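Naphthalene dioxygenase large subunit (Rhodococcus sp., PDB 2B1X) serves as the large subunit of a Rieske-type ring-hydroxylating dioxygenase, carrying a [2Fe-2S] cluster in one domain and a mononuclear iron ion in its catalytic domain. Local coordinates at residues A[197-210]-A[369-381]. Sequence-based numbering, arbitrary orientation.
With FE (Fe (III) ion), chain G.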
# COMPACT_ATOMS: atom_id res chain seq x y z
N TRP A 197 -8.90 11.73 10.06
CA TRP A 197 -8.73 11.22 8.70
C TRP A 197 -7.30 11.51 8.26
O TRP A 197 -6.62 12.34 8.89
CB TRP A 197 -9.79 11.82 7.74
CG TRP A 197 -9.55 13.28 7.32
CD1 TRP A 197 -9.03 13.72 6.12
CD2 TRP A 197 -9.84 14.46 8.07
NE1 TRP A 197 -8.97 15.09 6.09
CE2 TRP A 197 -9.45 15.58 7.29
CE3 TRP A 197 -10.36 14.70 9.35
CZ2 TRP A 197 -9.59 16.91 7.72
CZ3 TRP A 197 -10.50 16.04 9.78
CH2 TRP A 197 -10.12 17.11 8.97
N VAL A 198 -6.88 10.84 7.18
CA VAL A 198 -5.50 10.89 6.68
C VAL A 198 -5.35 11.78 5.43
O VAL A 198 -6.11 11.64 4.47
CB VAL A 198 -5.02 9.47 6.36
CG1 VAL A 198 -3.62 9.47 5.68
CG2 VAL A 198 -5.02 8.64 7.64
N ILE A 199 -4.38 12.70 5.45
CA ILE A 199 -4.12 13.59 4.31
C ILE A 199 -2.68 13.26 3.92
O ILE A 199 -1.79 13.23 4.77
CB ILE A 199 -4.27 15.12 4.69
CG1 ILE A 199 -5.72 15.49 5.06
CG2 ILE A 199 -3.86 16.01 3.49
CD1 ILE A 199 -5.85 17.00 5.50
N ASP A 200 -2.44 13.01 2.63
CA ASP A 200 -1.09 12.80 2.13
C ASP A 200 -0.33 14.14 2.00
O ASP A 200 0.02 14.56 0.89
CB ASP A 200 -1.11 11.98 0.81
CG ASP A 200 -2.20 12.45 -0.19
OD1 ASP A 200 -3.20 13.10 0.24
OD2 ASP A 200 -2.12 12.21 -1.42
N ALA A 201 -0.11 14.82 3.14
CA ALA A 201 0.66 16.07 3.21
C ALA A 201 1.55 16.06 4.46
O ALA A 201 1.27 15.34 5.44
CB ALA A 201 -0.30 17.27 3.29
N ASN A 202 2.59 16.88 4.46
CA ASN A 202 3.38 17.05 5.67
C ASN A 202 2.59 17.88 6.69
O ASN A 202 1.91 18.87 6.31
CB ASN A 202 4.73 17.72 5.37
CG ASN A 202 5.68 17.65 6.55
OD1 ASN A 202 5.86 18.62 7.26
ND2 ASN A 202 6.29 16.50 6.76
N TRP A 203 2.65 17.48 7.97
CA TRP A 203 1.96 18.21 9.04
C TRP A 203 2.23 19.72 9.13
O TRP A 203 1.34 20.53 9.51
CB TRP A 203 2.28 17.51 10.39
CG TRP A 203 3.70 17.71 10.90
CD1 TRP A 203 4.80 16.92 10.62
CD2 TRP A 203 4.16 18.75 11.73
NE1 TRP A 203 5.92 17.42 11.26
CE2 TRP A 203 5.56 18.56 11.94
CE3 TRP A 203 3.56 19.88 12.31
CZ2 TRP A 203 6.33 19.42 12.73
CZ3 TRP A 203 4.32 20.72 13.10
CH2 TRP A 203 5.69 20.49 13.30
N LYS A 204 3.46 20.13 8.82
CA LYS A 204 3.89 21.52 8.97
C LYS A 204 3.09 22.47 8.10
O LYS A 204 2.98 23.66 8.41
CB LYS A 204 5.40 21.70 8.67
CG LYS A 204 6.35 21.18 9.77
CD LYS A 204 7.88 21.38 9.44
CE LYS A 204 8.30 20.63 8.18
NZ LYS A 204 8.18 19.10 8.40
N LEU A 205 2.52 21.98 7.01
CA LEU A 205 1.76 22.83 6.11
C LEU A 205 0.44 23.29 6.74
O LEU A 205 -0.01 24.40 6.46
CB LEU A 205 1.51 22.13 4.77
CG LEU A 205 2.75 21.73 3.93
CD1 LEU A 205 2.37 20.87 2.72
CD2 LEU A 205 3.42 23.03 3.45
N GLY A 206 -0.19 22.42 7.55
CA GLY A 206 -1.34 22.80 8.36
C GLY A 206 -0.93 23.80 9.44
O GLY A 206 -1.57 24.83 9.64
N ALA A 207 0.16 23.51 10.13
CA ALA A 207 0.63 24.40 11.18
C ALA A 207 0.99 25.81 10.64
O ALA A 207 0.59 26.85 11.24
CB ALA A 207 1.81 23.74 11.89
N ASP A 208 1.69 25.85 9.50
CA ASP A 208 2.09 27.09 8.78
C ASP A 208 0.86 27.93 8.39
O ASP A 208 0.84 29.17 8.52
CB ASP A 208 2.87 26.67 7.50
CG ASP A 208 3.24 27.83 6.58
OD1 ASP A 208 2.53 28.08 5.54
OD2 ASP A 208 4.25 28.55 6.79
N ASN A 209 -0.17 27.25 7.91
CA ASN A 209 -1.39 27.90 7.48
C ASN A 209 -2.13 28.60 8.62
O ASN A 209 -2.51 29.78 8.50
CB ASN A 209 -2.28 26.88 6.74
CG ASN A 209 -3.59 27.48 6.27
OD1 ASN A 209 -4.45 27.72 7.07
ND2 ASN A 209 -3.72 27.74 4.97
N PHE A 210 -2.32 27.89 9.73
CA PHE A 210 -3.07 28.44 10.85
C PHE A 210 -2.25 29.40 11.69
O PHE A 210 -2.84 30.24 12.31
CB PHE A 210 -3.71 27.35 11.75
CG PHE A 210 -5.07 26.90 11.30
CD1 PHE A 210 -5.22 26.11 10.16
CD2 PHE A 210 -6.22 27.32 11.98
CE1 PHE A 210 -6.48 25.68 9.72
CE2 PHE A 210 -7.52 26.92 11.53
CZ PHE A 210 -7.65 26.11 10.39
N GLU A 369 -12.16 23.61 4.34
CA GLU A 369 -11.04 22.73 4.67
C GLU A 369 -10.75 21.71 3.56
O GLU A 369 -9.60 21.33 3.37
CB GLU A 369 -11.21 22.04 6.03
CG GLU A 369 -9.95 21.34 6.52
CD GLU A 369 -9.66 21.66 7.99
OE1 GLU A 369 -10.48 21.26 8.86
OE2 GLU A 369 -8.59 22.30 8.28
N GLN A 370 -11.76 21.28 2.81
CA GLN A 370 -11.48 20.33 1.75
C GLN A 370 -10.50 20.88 0.71
O GLN A 370 -9.67 20.13 0.20
CB GLN A 370 -12.77 19.77 1.12
CG GLN A 370 -13.59 20.76 0.32
CD GLN A 370 -14.88 20.12 -0.15
OE1 GLN A 370 -15.03 19.84 -1.34
NE2 GLN A 370 -15.81 19.89 0.79
N ASP A 371 -10.56 22.19 0.43
CA ASP A 371 -9.58 22.80 -0.48
C ASP A 371 -8.22 23.04 0.15
O ASP A 371 -7.19 22.94 -0.54
CB ASP A 371 -10.07 24.15 -1.03
CG ASP A 371 -11.24 24.02 -1.99
OD1 ASP A 371 -11.62 22.89 -2.44
OD2 ASP A 371 -11.85 25.03 -2.33
N ASP A 372 -8.22 23.41 1.44
CA ASP A 372 -6.97 23.46 2.20
C ASP A 372 -6.22 22.14 2.07
O ASP A 372 -5.02 22.13 1.78
CB ASP A 372 -7.21 23.80 3.69
CG ASP A 372 -7.64 25.23 3.90
OD1 ASP A 372 -6.96 26.15 3.38
OD2 ASP A 372 -8.67 25.56 4.55
N ALA A 373 -6.93 21.03 2.26
CA ALA A 373 -6.31 19.72 2.15
C ALA A 373 -5.70 19.47 0.77
O ALA A 373 -4.61 18.91 0.65
CB ALA A 373 -7.32 18.57 2.48
N GLU A 374 -6.45 19.81 -0.28
CA GLU A 374 -5.96 19.63 -1.63
C GLU A 374 -4.66 20.42 -1.85
O GLU A 374 -3.69 19.89 -2.41
CB GLU A 374 -7.03 19.99 -2.66
CG GLU A 374 -6.54 19.96 -4.12
CD GLU A 374 -6.37 18.57 -4.73
OE1 GLU A 374 -6.71 17.51 -4.11
OE2 GLU A 374 -5.90 18.51 -5.88
N ASN A 375 -4.63 21.66 -1.39
CA ASN A 375 -3.40 22.44 -1.53
C ASN A 375 -2.17 21.82 -0.83
O ASN A 375 -1.08 21.80 -1.40
CB ASN A 375 -3.59 23.87 -1.03
CG ASN A 375 -4.52 24.73 -1.95
OD1 ASN A 375 -4.87 24.34 -3.06
ND2 ASN A 375 -4.92 25.86 -1.44
N TRP A 376 -2.35 21.33 0.40
CA TRP A 376 -1.22 20.79 1.16
C TRP A 376 -0.72 19.52 0.54
O TRP A 376 0.46 19.31 0.52
CB TRP A 376 -1.53 20.60 2.67
CG TRP A 376 -2.07 21.89 3.30
CD1 TRP A 376 -1.73 23.17 2.95
CD2 TRP A 376 -3.02 22.01 4.38
NE1 TRP A 376 -2.45 24.07 3.70
CE2 TRP A 376 -3.23 23.39 4.60
CE3 TRP A 376 -3.71 21.09 5.19
CZ2 TRP A 376 -4.08 23.88 5.60
CZ3 TRP A 376 -4.60 21.58 6.15
CH2 TRP A 376 -4.75 22.95 6.37
N ARG A 377 -1.61 18.66 0.04
CA ARG A 377 -1.13 17.42 -0.58
C ARG A 377 -0.39 17.67 -1.89
O ARG A 377 0.61 17.01 -2.21
CB ARG A 377 -2.27 16.40 -0.77
CG ARG A 377 -3.37 16.81 -1.78
CD ARG A 377 -4.67 15.99 -1.58
NE ARG A 377 -4.39 14.59 -1.88
CZ ARG A 377 -4.51 14.06 -3.10
NH1 ARG A 377 -4.95 14.79 -4.14
NH2 ARG A 377 -4.19 12.78 -3.29
N SER A 378 -0.87 18.67 -2.63
CA SER A 378 -0.20 19.09 -3.86
C SER A 378 1.24 19.61 -3.61
O SER A 378 2.17 19.19 -4.32
CB SER A 378 -1.03 20.16 -4.57
OG SER A 378 -0.30 20.76 -5.63
N ILE A 379 1.40 20.55 -2.66
CA ILE A 379 2.72 21.07 -2.30
C ILE A 379 3.63 19.92 -1.89
O ILE A 379 4.78 19.81 -2.37
CB ILE A 379 2.60 22.00 -1.07
CG1 ILE A 379 1.77 23.23 -1.38
CG2 ILE A 379 4.00 22.42 -0.56
CD1 ILE A 379 1.48 24.05 -0.12
N THR A 380 3.10 19.03 -1.05
CA THR A 380 3.90 17.93 -0.50
C THR A 380 4.46 17.05 -1.61
O THR A 380 5.60 16.69 -1.58
CB THR A 380 3.02 17.09 0.46
OG1 THR A 380 2.73 17.92 1.60
CG2 THR A 380 3.80 15.91 1.05
N ARG A 381 3.62 16.70 -2.59
CA ARG A 381 4.04 15.85 -3.69
C ARG A 381 5.20 16.46 -4.49
O ARG A 381 6.21 15.81 -4.73
CB ARG A 381 2.88 15.58 -4.65
CG ARG A 381 3.28 14.68 -5.85
CD ARG A 381 2.12 14.20 -6.67
NE ARG A 381 2.57 13.28 -7.71
CZ ARG A 381 2.07 13.25 -8.94
NH1 ARG A 381 1.09 14.09 -9.25
NH2 ARG A 381 2.54 12.39 -9.84
FE FE G . -8.08 27.80 4.63
O HOH W 1 1.08 14.30 -1.73
O HOH W 2 -6.98 27.09 6.49
O HOH W 3 -9.07 29.09 6.13
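G206 CA sits over one face of the W376 indole, 3.9 Å from the centroid of the six-membered ring and 9° off its normal, an example of a helix packing its backbone on an aromatic ring; D372 O lies over the opposite face. L205 CB makes an off-centre CH-pi contact with the five-membered ring. Apolar contacts continue along helix 369-381, with L205 CD1 against I379 CB, A201 CB against W376 CB, and I199 CD1 3.7 Å from A373 CB.

Polar bonds fasten the turn after strand 188-199. R377, its CG between backbone N and carbonyl carbon (chi1 66°) and its chain bent at chi3, grips the tilted D200 carboxylate side-on, NE to OD1 at 2.9 Å and nearly straight (168°), NH2 to OD2 at 2.8 Å but more bent; its NH1 also bridges to E374. T380 OG1 accepts from N202 N at 3.0 Å and donates to W376 O one turn back in its own helix. A water joins D200 O to R377 O.

At the other end D372 binds the iron ion through both carboxylate oxygens, OD1 at 2.4 Å. N209 OD1 accepts from an iron-bound water, while N209 ND2 and W376 NE1 both hydrogen-bond to Y110 OH of the second subunit. With H216 and H221, D372 completes the two-histidine, one-carboxylate facial triad of Rieske oxygenases.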